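Local coordinates for protein endo alpha-1,4 polygalactosaminidase (Neosartorya fumigata, PDB 6OJ1) that hydrolyses alpha-1,4-linked galactosamine polymers from within the chain, as an endo-acting glycoside hydrolase of family GH114, and disrupts microbial biofilms, at residues R133-R138 / H178-S183; I62-N67 / K140-V145; T30-Q35 / N199-V204. All blocks are in the same frame, centred on the assembly; numbering follows the deposited sequence.

Contact 1 (R133-R138 / H178-S183); sequences RLDMAR and HARNMS. With NAG (2-acetamido-2-deoxy-beta-D-glucopyranose), chain D.
Arg180 lays its side chain across the outer flank of helix 124-140, with its CD packed 3.7 Å from CB of Leu134. The chain runs extended from CG to NE, which carries the guanidinium past Leu134 to the carboxylate of Asp135. The grip is side-on and falls on a single oxygen: Arg180 NE lies 2.8 Å from Asp135 OD1, and Arg180 NH1 lies 3.0 Å from the same atom. NE meets that oxygen nearly end-on, whereas NH1 comes to its syn side from out of the carboxylate plane. The carboxylate and guanidinium planes are inclined by only 20°. Arg180 NH2 is spent on the carbonyl of Ala176, so the guanidinium is fixed from both directions.

Arg138 passes at about a right angle over the base of Arg180, its CG 3.7 Å from Arg180 O. Its NH1 stays near Asp135 OD1, but that oxygen lies well out of the guanidinium plane, making this a purely electrostatic pairing.

Beneath the charges, Met182 turns inward. A bend at its last torsion (chi3 -61°) brings Met182 CE to 3.5 Å from Leu134 O, and Met182 SD lies 3.7 Å from Ala137 CB. Val145 of strand 144-148 also touches Leu134, Ala137 and Met182, so the thioether lies between the helix and the barrel strand.

Residues after Ala179 form a Schellman motif that closes helix 163-179, with Asn181 as its positive-phi residue (65°); ND2 of Asn181 is joined covalently to C1 of the sugar, which places the N-glycan just past the helix end. In this (beta/alpha)-barrel the contact joins helix 124-140 to the turn that closes the next helix, 163-179. The two positive charges beside Asp135 would favour its ionised form, and its carboxylate probably eases the closeness of the guanidinium groups.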
loop_
_atom_site.group_PDB
_atom_site.type_symbol
_atom_site.label_atom_id
_atom_site.label_comp_id
_atom_site.label_asym_id
_atom_site.label_seq_id
_atom_site.Cartn_x
_atom_site.Cartn_y
_atom_site.Cartn_z
ATOM N N ARG A 133 5.110 -2.206 14.450
ATOM C CA ARG A 133 5.264 -1.292 13.322
ATOM C C ARG A 133 4.132 -0.275 13.286
ATOM O O ARG A 133 4.366 0.895 12.963
ATOM C CB ARG A 133 5.339 -2.075 12.006
ATOM C CG ARG A 133 6.681 -2.822 11.829
ATOM C CD ARG A 133 6.699 -3.712 10.580
ATOM N NE ARG A 133 8.002 -4.353 10.401
ATOM C CZ ARG A 133 8.364 -5.029 9.312
ATOM N NH1 ARG A 133 7.514 -5.196 8.300
ATOM N NH2 ARG A 133 9.587 -5.555 9.241
ATOM N N LEU A 134 2.905 -0.696 13.635
ATOM C CA LEU A 134 1.797 0.259 13.723
ATOM C C LEU A 134 2.017 1.268 14.846
ATOM O O LEU A 134 1.655 2.444 14.707
ATOM C CB LEU A 134 0.466 -0.479 13.930
ATOM C CG LEU A 134 0.015 -1.302 12.711
ATOM C CD1 LEU A 134 -1.234 -2.137 13.082
ATOM C CD2 LEU A 134 -0.267 -0.444 11.480
ATOM N N ASP A 135 2.586 0.826 15.975
ATOM C CA ASP A 135 2.993 1.755 17.023
ATOM C C ASP A 135 3.938 2.807 16.466
ATOM O O ASP A 135 3.778 4.005 16.728
ATOM C CB ASP A 135 3.692 1.017 18.174
ATOM C CG ASP A 135 2.748 0.241 19.069
ATOM O OD1 ASP A 135 1.509 0.294 18.894
ATOM O OD2 ASP A 135 3.278 -0.444 19.975
ATOM N N MET A 136 4.937 2.370 15.696
ATOM C CA MET A 136 5.875 3.319 15.105
ATOM C C MET A 136 5.167 4.299 14.175
ATOM O O MET A 136 5.423 5.510 14.219
ATOM C CB MET A 136 6.985 2.588 14.348
ATOM C CG MET A 136 7.845 3.599 13.546
ATOM S SD MET A 136 9.132 2.790 12.571
ATOM C CE MET A 136 10.257 2.398 13.887
ATOM N N ALA A 137 4.273 3.794 13.315
ATOM C CA ALA A 137 3.521 4.679 12.426
ATOM C C ALA A 137 2.738 5.716 13.216
ATOM O O ALA A 137 2.770 6.912 12.894
ATOM C CB ALA A 137 2.579 3.871 11.530
ATOM N N ARG A 138 2.011 5.273 14.245
ATOM C CA ARG A 138 1.287 6.210 15.098
ATOM C C ARG A 138 2.235 7.230 15.724
ATOM O O ARG A 138 1.979 8.440 15.691
ATOM C CB ARG A 138 0.539 5.450 16.197
ATOM C CG ARG A 138 -0.121 6.372 17.223
ATOM C CD ARG A 138 -0.282 5.646 18.584
ATOM N NE ARG A 138 1.001 5.137 19.083
ATOM C CZ ARG A 138 1.149 4.039 19.824
ATOM N NH1 ARG A 138 0.093 3.286 20.193
ATOM N NH2 ARG A 138 2.371 3.691 20.213
ATOM N N HIS A 178 -6.953 1.370 13.405
ATOM C CA HIS A 178 -8.000 2.279 13.857
ATOM C C HIS A 178 -7.873 2.557 15.348
ATOM O O HIS A 178 -8.172 3.668 15.796
ATOM C CB HIS A 178 -9.388 1.708 13.534
ATOM C CG HIS A 178 -9.662 1.576 12.068
ATOM N ND1 HIS A 178 -10.618 0.719 11.561
ATOM C CD2 HIS A 178 -9.101 2.192 10.997
ATOM C CE1 HIS A 178 -10.627 0.806 10.242
ATOM N NE2 HIS A 178 -9.720 1.695 9.873
ATOM N N ALA A 179 -7.388 1.576 16.118
ATOM C CA ALA A 179 -7.213 1.772 17.557
ATOM C C ALA A 179 -6.123 2.786 17.841
ATOM O O ALA A 179 -6.115 3.403 18.913
ATOM C CB ALA A 179 -6.863 0.454 18.239
ATOM N N ARG A 180 -5.213 2.960 16.894
ATOM C CA ARG A 180 -4.141 3.939 16.988
ATOM C C ARG A 180 -4.473 5.217 16.236
ATOM O O ARG A 180 -3.577 6.034 15.990
ATOM C CB ARG A 180 -2.848 3.308 16.469
ATOM C CG ARG A 180 -2.406 2.125 17.313
ATOM C CD ARG A 180 -1.476 1.189 16.535
ATOM N NE ARG A 180 -0.842 0.223 17.436
ATOM C CZ ARG A 180 -1.453 -0.839 17.961
ATOM N NH1 ARG A 180 -0.777 -1.648 18.779
ATOM N NH2 ARG A 180 -2.748 -1.088 17.704
ATOM N N ASN A 181 -5.747 5.405 15.876
ATOM C CA ASN A 181 -6.242 6.609 15.201
ATOM C C ASN A 181 -5.661 6.787 13.803
ATOM O O ASN A 181 -5.454 7.918 13.343
ATOM C CB ASN A 181 -5.977 7.856 16.042
ATOM C CG ASN A 181 -6.793 9.034 15.600
ATOM O OD1 ASN A 181 -7.986 8.919 15.315
ATOM N ND2 ASN A 181 -6.150 10.182 15.522
ATOM N N MET A 182 -5.386 5.685 13.110
ATOM C CA MET A 182 -4.909 5.749 11.740
ATOM C C MET A 182 -5.875 5.033 10.809
ATOM O O MET A 182 -6.528 4.055 11.193
ATOM C CB MET A 182 -3.523 5.113 11.605
ATOM C CG MET A 182 -2.444 5.892 12.368
ATOM S SD MET A 182 -0.834 5.101 12.209
ATOM C CE MET A 182 -1.160 3.521 12.958
ATOM N N SER A 183 -5.940 5.526 9.575
ATOM C CA SER A 183 -6.673 4.875 8.503
ATOM C C SER A 183 -5.808 3.796 7.852
ATOM O O SER A 183 -4.600 3.700 8.089
ATOM C CB SER A 183 -7.139 5.914 7.483
ATOM O OG SER A 183 -7.936 6.891 8.141
HETATM C C1 NAG D . -6.881 11.348 15.143
HETATM C C2 NAG D . -6.290 12.556 15.845
HETATM C C3 NAG D . -7.238 13.744 15.712
HETATM C C4 NAG D . -7.570 13.978 14.239
HETATM C C5 NAG D . -8.012 12.678 13.551
HETATM C C6 NAG D . -8.175 12.814 12.053
HETATM C C7 NAG D . -6.854 11.737 18.115
HETATM C C8 NAG D . -6.317 11.463 19.491
HETATM N N2 NAG D . -5.983 12.259 17.239
HETATM O O3 NAG D . -6.633 14.904 16.271
HETATM O O4 NAG D . -8.614 14.937 14.112
HETATM O O5 NAG D . -7.048 11.634 13.767
HETATM O O6 NAG D . -6.950 13.166 11.423
HETATM O O7 NAG D . -8.027 11.511 17.821
#

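Contact 2 (I62-N67 / K140-V145); sequences IDLFIN and KGCDGV
Lys140 NZ hydrogen-bonds the carbonyls of Leu64 and Asn67, sending its ammonium from the end of helix 124-140 to the turn that follows strand 59-63. Lys140 NZ donates to Leu64 O at 2.8 Å, lying in the plane of that carbonyl. Lys140 NZ also donates to Asn67 O at 2.8 Å, tilted 29° from the carbonyl plane. The two acceptors are three residues apart, so the ammonium clamps both ends of the turn. The reach depends on an almost fully extended chain: every torsion beyond CG is near 180° (chi4 -173°), and CD and CE run beside the same two oxygens.

A second set of hydrogen bonds gives the turn its shape. Asp63 OD2 accepts from Phe65 N, which comes in from above the carboxylate plane, and from Ile66 N on the anti lone pair; together these make an Asx turn and an Asx motif. The other oxygen of Asp63 pairs with Arg95. Asn67 ND2 reaches back to Asp63 O at 2.9 Å, almost straight and in the plane of its own amide, while Asn67 OD1 accepts from Leu50 N.

In the (beta/alpha)-barrel, strand 81-87 lies between strands 59-63 and 144-148, so the contact spans over it, joining the turn after one strand to the link that leads into another. Gly141, with positive phi, is the Schellman residue that ends helix 124-140 and starts this link.

The apolar part is smaller. Leu64 CG, anti to N (chi1 170°), carries the branch toward the link, and Leu64 CD1 ends 4.1 Å from Cys142 SG; the side chain also meets Ala137. That sulfur is disulfide-bonded to Cys84 of strand 81-87, which ties the link covalently to the intervening strand, while Ile72 of helix 69-77 touches both Cys142 and Lys140.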
loop_
_atom_site.group_PDB
_atom_site.type_symbol
_atom_site.label_atom_id
_atom_site.label_comp_id
_atom_site.label_asym_id
_atom_site.label_seq_id
_atom_site.Cartn_x
_atom_site.Cartn_y
_atom_site.Cartn_z
ATOM N N ILE A 62 4.529 7.194 1.730
ATOM C CA ILE A 62 5.983 7.112 1.855
ATOM C C ILE A 62 6.347 5.999 2.833
ATOM O O ILE A 62 5.527 5.543 3.637
ATOM C CB ILE A 62 6.601 8.445 2.317
ATOM C CG1 ILE A 62 6.057 8.824 3.702
ATOM C CG2 ILE A 62 6.299 9.574 1.301
ATOM C CD1 ILE A 62 6.612 10.154 4.255
ATOM N N ASP A 63 7.607 5.574 2.768
ATOM C CA ASP A 63 8.057 4.443 3.577
ATOM C C ASP A 63 8.054 4.765 5.071
ATOM O O ASP A 63 8.552 5.808 5.504
ATOM C CB ASP A 63 9.452 4.008 3.128
ATOM C CG ASP A 63 9.906 2.745 3.834
ATOM O OD1 ASP A 63 9.564 1.636 3.352
ATOM O OD2 ASP A 63 10.563 2.869 4.893
ATOM N N LEU A 64 7.490 3.841 5.863
ATOM C CA LEU A 64 7.386 4.017 7.309
ATOM C C LEU A 64 8.750 4.153 7.979
ATOM O O LEU A 64 8.921 4.960 8.901
ATOM C CB LEU A 64 6.632 2.819 7.910
ATOM C CG LEU A 64 6.652 2.721 9.436
ATOM C CD1 LEU A 64 5.960 3.916 10.059
ATOM C CD2 LEU A 64 5.983 1.408 9.841
ATOM N N PHE A 65 9.716 3.330 7.578
ATOM C CA PHE A 65 10.953 3.237 8.345
ATOM C C PHE A 65 11.916 4.363 8.015
ATOM O O PHE A 65 12.526 4.937 8.922
ATOM C CB PHE A 65 11.647 1.903 8.079
ATOM C CG PHE A 65 11.049 0.738 8.816
ATOM C CD1 PHE A 65 11.403 0.479 10.138
ATOM C CD2 PHE A 65 10.174 -0.120 8.179
ATOM C CE1 PHE A 65 10.876 -0.609 10.818
ATOM C CE2 PHE A 65 9.635 -1.224 8.857
ATOM C CZ PHE A 65 9.985 -1.462 10.180
ATOM N N ILE A 66 12.070 4.693 6.731
ATOM C CA ILE A 66 13.184 5.554 6.339
ATOM C C ILE A 66 12.830 7.029 6.362
ATOM O O ILE A 66 13.710 7.866 6.116
ATOM C CB ILE A 66 13.726 5.128 4.961
ATOM C CG1 ILE A 66 12.707 5.387 3.862
ATOM C CG2 ILE A 66 14.097 3.654 4.988
ATOM C CD1 ILE A 66 13.119 4.783 2.526
ATOM N N ASN A 67 11.590 7.380 6.686
ATOM C CA ASN A 67 11.183 8.774 6.818
ATOM C C ASN A 67 11.004 9.152 8.280
ATOM O O ASN A 67 10.420 8.395 9.055
ATOM C CB ASN A 67 9.889 9.008 6.062
ATOM C CG ASN A 67 10.117 9.015 4.585
ATOM O OD1 ASN A 67 10.667 9.983 4.055
ATOM N ND2 ASN A 67 9.733 7.938 3.912
ATOM N N LYS A 140 5.069 8.279 14.763
ATOM C CA LYS A 140 5.636 9.208 13.787
ATOM C C LYS A 140 4.603 10.175 13.232
ATOM O O LYS A 140 4.969 11.096 12.497
ATOM C CB LYS A 140 6.283 8.430 12.635
ATOM C CG LYS A 140 7.588 7.742 13.014
ATOM C CD LYS A 140 8.297 7.230 11.756
ATOM C CE LYS A 140 9.635 6.621 12.106
ATOM N NZ LYS A 140 10.441 6.263 10.897
ATOM N N GLY A 141 3.328 9.986 13.562
ATOM C CA GLY A 141 2.295 10.902 13.133
ATOM C C GLY A 141 1.613 10.531 11.838
ATOM O O GLY A 141 0.880 11.367 11.295
ATOM N N CYS A 142 1.826 9.305 11.335
ATOM C CA CYS A 142 1.179 8.849 10.110
ATOM C C CYS A 142 -0.331 9.006 10.207
ATOM O O CYS A 142 -0.937 8.673 11.227
ATOM C CB CYS A 142 1.515 7.381 9.840
ATOM S SG CYS A 142 3.283 7.034 9.701
ATOM N N ASP A 143 -0.938 9.500 9.130
ATOM C CA ASP A 143 -2.396 9.594 9.079
ATOM C C ASP A 143 -3.026 8.255 8.770
ATOM O O ASP A 143 -4.147 7.980 9.209
ATOM C CB ASP A 143 -2.828 10.620 8.032
ATOM C CG ASP A 143 -2.394 12.010 8.394
ATOM O OD1 ASP A 143 -2.928 12.551 9.391
ATOM O OD2 ASP A 143 -1.500 12.559 7.708
ATOM N N GLY A 144 -2.317 7.413 8.030
ATOM C CA GLY A 144 -2.827 6.110 7.654
ATOM C C GLY A 144 -1.642 5.239 7.320
ATOM O O GLY A 144 -0.499 5.699 7.295
ATOM N N VAL A 145 -1.924 3.960 7.067
ATOM C CA VAL A 145 -0.880 2.998 6.735
ATOM C C VAL A 145 -1.295 2.215 5.496
ATOM O O VAL A 145 -2.487 2.018 5.227
ATOM C CB VAL A 145 -0.571 2.038 7.911
ATOM C CG1 VAL A 145 0.062 2.795 9.103
ATOM C CG2 VAL A 145 -1.833 1.294 8.366
#

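Contact 3 (T30-Q35 / N199-V204); sequences TTAKWQ and NMQWSV
The indoles of Trp34 and Trp202 meet through their six-membered rings, CZ3 of Trp34 lying 3.8 Å from CZ3 of Trp202. The planes are inclined at 54° with centroids 5.5 Å apart, an oblique pairing. Each ring has a further partner: Lys81 makes a cation-pi contact with Trp34, Phe228 pairs edge-to-face with Trp202, and Val204 N lies in plane at the edge of Trp202. A third flat group, the amide of Gln201, is met by the methyl of Ala32, whose CB is 3.4 Å from Gln201 CD. The amide of Gln35 is turned 55° from that of Gln201.

Gln35 is anchored by its NE2, which donates to Gln201 O at 2.7 Å; the bond is nearly straight, lies in the carbonyl plane and uses a lone pair. A bend at chi2 (60°) folds its amide over to the backbone carbonyl of Gln201, and this also sets OE1 beside the CA and CG of Gln201. At the opposite end of the segment, Thr30 N donates to Asn199 OD1 at 3.0 Å. The hydroxyl of Thr30 is engaged by Asn175 and His178 of helix 163-179.

Two waters complete the interface, both reached by Gln201 NE2. One lies 2.7 Å from Gln35 OE1, to which it donates; the other donates to Thr30 O, its bond from Gln201 NE2 being weak.

The irregular segment 30-35 is thus held along the approach to a barrel strand. Gln201 is the hub: its OE1 accepts from His178 NE2 and from Ile184 N while its NE2 turns to the waters, so the rotation of the amide is defined by donors on one end and acceptors on the other.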
loop_
_atom_site.group_PDB
_atom_site.type_symbol
_atom_site.label_atom_id
_atom_site.label_comp_id
_atom_site.label_asym_id
_atom_site.label_seq_id
_atom_site.Cartn_x
_atom_site.Cartn_y
_atom_site.Cartn_z
ATOM N N THR A 30 -14.244 -1.630 12.637
ATOM C CA THR A 30 -13.961 -0.442 13.424
ATOM C C THR A 30 -13.871 0.755 12.486
ATOM O O THR A 30 -13.704 0.609 11.273
ATOM C CB THR A 30 -12.669 -0.613 14.241
ATOM O OG1 THR A 30 -11.604 -1.037 13.381
ATOM C CG2 THR A 30 -12.881 -1.659 15.340
ATOM N N THR A 31 -14.012 1.950 13.051
ATOM C CA THR A 31 -14.126 3.156 12.248
ATOM C C THR A 31 -12.840 3.966 12.282
ATOM O O THR A 31 -12.070 3.914 13.245
ATOM C CB THR A 31 -15.293 4.037 12.715
ATOM O OG1 THR A 31 -15.095 4.418 14.082
ATOM C CG2 THR A 31 -16.602 3.282 12.587
ATOM N N ALA A 32 -12.624 4.714 11.203
ATOM C CA ALA A 32 -11.515 5.645 11.082
ATOM C C ALA A 32 -12.065 7.060 10.945
ATOM O O ALA A 32 -13.130 7.270 10.357
ATOM C CB ALA A 32 -10.621 5.294 9.886
ATOM N N LYS A 33 -11.354 8.025 11.514
ATOM C CA LYS A 33 -11.818 9.401 11.417
ATOM C C LYS A 33 -11.456 10.041 10.081
ATOM O O LYS A 33 -12.219 10.875 9.579
ATOM C CB LYS A 33 -11.266 10.222 12.582
ATOM C CG LYS A 33 -11.822 9.808 13.933
ATOM C CD LYS A 33 -11.625 10.898 14.965
ATOM N N TRP A 34 -10.323 9.671 9.481
ATOM C CA TRP A 34 -9.909 10.234 8.199
ATOM C C TRP A 34 -10.361 9.311 7.070
ATOM O O TRP A 34 -9.812 8.214 6.895
ATOM C CB TRP A 34 -8.400 10.455 8.141
ATOM C CG TRP A 34 -7.936 10.823 6.750
ATOM C CD1 TRP A 34 -8.491 11.768 5.928
ATOM C CD2 TRP A 34 -6.837 10.255 6.023
ATOM N NE1 TRP A 34 -7.802 11.820 4.737
ATOM C CE2 TRP A 34 -6.786 10.900 4.768
ATOM C CE3 TRP A 34 -5.893 9.265 6.311
ATOM C CZ2 TRP A 34 -5.831 10.588 3.805
ATOM C CZ3 TRP A 34 -4.931 8.957 5.351
ATOM C CH2 TRP A 34 -4.913 9.613 4.112
ATOM N N GLN A 35 -11.346 9.769 6.299
ATOM C CA GLN A 35 -11.786 9.074 5.085
ATOM C C GLN A 35 -11.529 9.974 3.886
ATOM O O GLN A 35 -12.346 10.864 3.589
ATOM C CB GLN A 35 -13.264 8.700 5.163
ATOM C CG GLN A 35 -13.805 8.089 3.873
ATOM C CD GLN A 35 -13.074 6.814 3.467
ATOM O OE1 GLN A 35 -13.263 5.759 4.076
ATOM N NE2 GLN A 35 -12.237 6.905 2.425
ATOM N N ASN A 199 -13.821 -2.276 6.649
ATOM C CA ASN A 199 -12.742 -1.825 7.510
ATOM C C ASN A 199 -11.725 -0.967 6.764
ATOM O O ASN A 199 -10.803 -0.439 7.395
ATOM C CB ASN A 199 -12.028 -3.036 8.139
ATOM C CG ASN A 199 -12.148 -3.077 9.658
ATOM O OD1 ASN A 199 -12.458 -2.067 10.301
ATOM N ND2 ASN A 199 -11.885 -4.254 10.240
ATOM N N MET A 200 -11.856 -0.835 5.441
ATOM C CA MET A 200 -10.865 -0.156 4.612
ATOM C C MET A 200 -11.290 1.280 4.331
ATOM O O MET A 200 -12.476 1.567 4.176
ATOM C CB MET A 200 -10.664 -0.876 3.267
ATOM C CG MET A 200 -10.181 -2.329 3.349
ATOM S SD MET A 200 -8.565 -2.511 4.112
ATOM C CE MET A 200 -9.049 -2.997 5.779
ATOM N N GLN A 201 -10.309 2.180 4.235
ATOM C CA GLN A 201 -10.595 3.541 3.790
ATOM C C GLN A 201 -10.229 3.774 2.324
ATOM O O GLN A 201 -10.616 4.809 1.765
ATOM C CB GLN A 201 -9.869 4.574 4.675
ATOM C CG GLN A 201 -10.502 4.775 6.077
ATOM C CD GLN A 201 -10.490 3.528 6.929
ATOM O OE1 GLN A 201 -9.436 3.065 7.363
ATOM N NE2 GLN A 201 -11.667 2.985 7.197
ATOM N N TRP A 202 -9.507 2.848 1.698
ATOM C CA TRP A 202 -9.155 2.952 0.284
ATOM C C TRP A 202 -8.664 1.596 -0.198
ATOM O O TRP A 202 -8.465 0.662 0.584
ATOM C CB TRP A 202 -8.053 3.993 0.038
ATOM C CG TRP A 202 -6.802 3.709 0.832
ATOM C CD1 TRP A 202 -5.823 2.791 0.543
ATOM C CD2 TRP A 202 -6.409 4.336 2.058
ATOM N NE1 TRP A 202 -4.842 2.818 1.515
ATOM C CE2 TRP A 202 -5.183 3.750 2.459
ATOM C CE3 TRP A 202 -6.976 5.334 2.863
ATOM C CZ2 TRP A 202 -4.507 4.142 3.615
ATOM C CZ3 TRP A 202 -6.305 5.717 4.016
ATOM C CH2 TRP A 202 -5.092 5.120 4.382
ATOM N N SER A 203 -8.422 1.530 -1.502
ATOM C CA SER A 203 -7.623 0.505 -2.155
ATOM C C SER A 203 -6.347 1.147 -2.686
ATOM O O SER A 203 -6.385 2.257 -3.219
ATOM C CB SER A 203 -8.408 -0.121 -3.321
ATOM O OG SER A 203 -7.540 -0.834 -4.194
ATOM N N VAL A 204 -5.215 0.471 -2.535
ATOM C CA VAL A 204 -4.041 0.767 -3.354
ATOM C C VAL A 204 -3.959 -0.341 -4.392
ATOM O O VAL A 204 -3.854 -1.523 -4.034
ATOM C CB VAL A 204 -2.744 0.851 -2.529
ATOM C CG1 VAL A 204 -1.542 0.973 -3.476
ATOM C CG2 VAL A 204 -2.765 2.055 -1.572
HETATM O O HOH W 1 -13.800 1.374 8.643
HETATM O O HOH W 2 -14.206 4.503 6.278
#

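Overall arrangement
From the N terminus, residues 30-35 come first and, by meeting 199-204, close the longest loop in contact 3. Contacts 1 and 2 are both nested within it. Contact 2 begins at 62-67 and closes at 140-145, but 133-138 intervenes and finds its partner only at 178-183, so contacts 1 and 2 cross. Contact 1 ties helix 124-140 to the turn after helix 163-179, contact 2 joins the neighbourhoods of strands 59-63 and 144-148, and contact 3 fastens the N-terminal segment to strand 202-206. They also meet directly: Ser183 O approaches Val145 N, Ser183 OG approaches Trp34 O, and Trp202 lies against Val145, linking the three across neighbouring barrel strands.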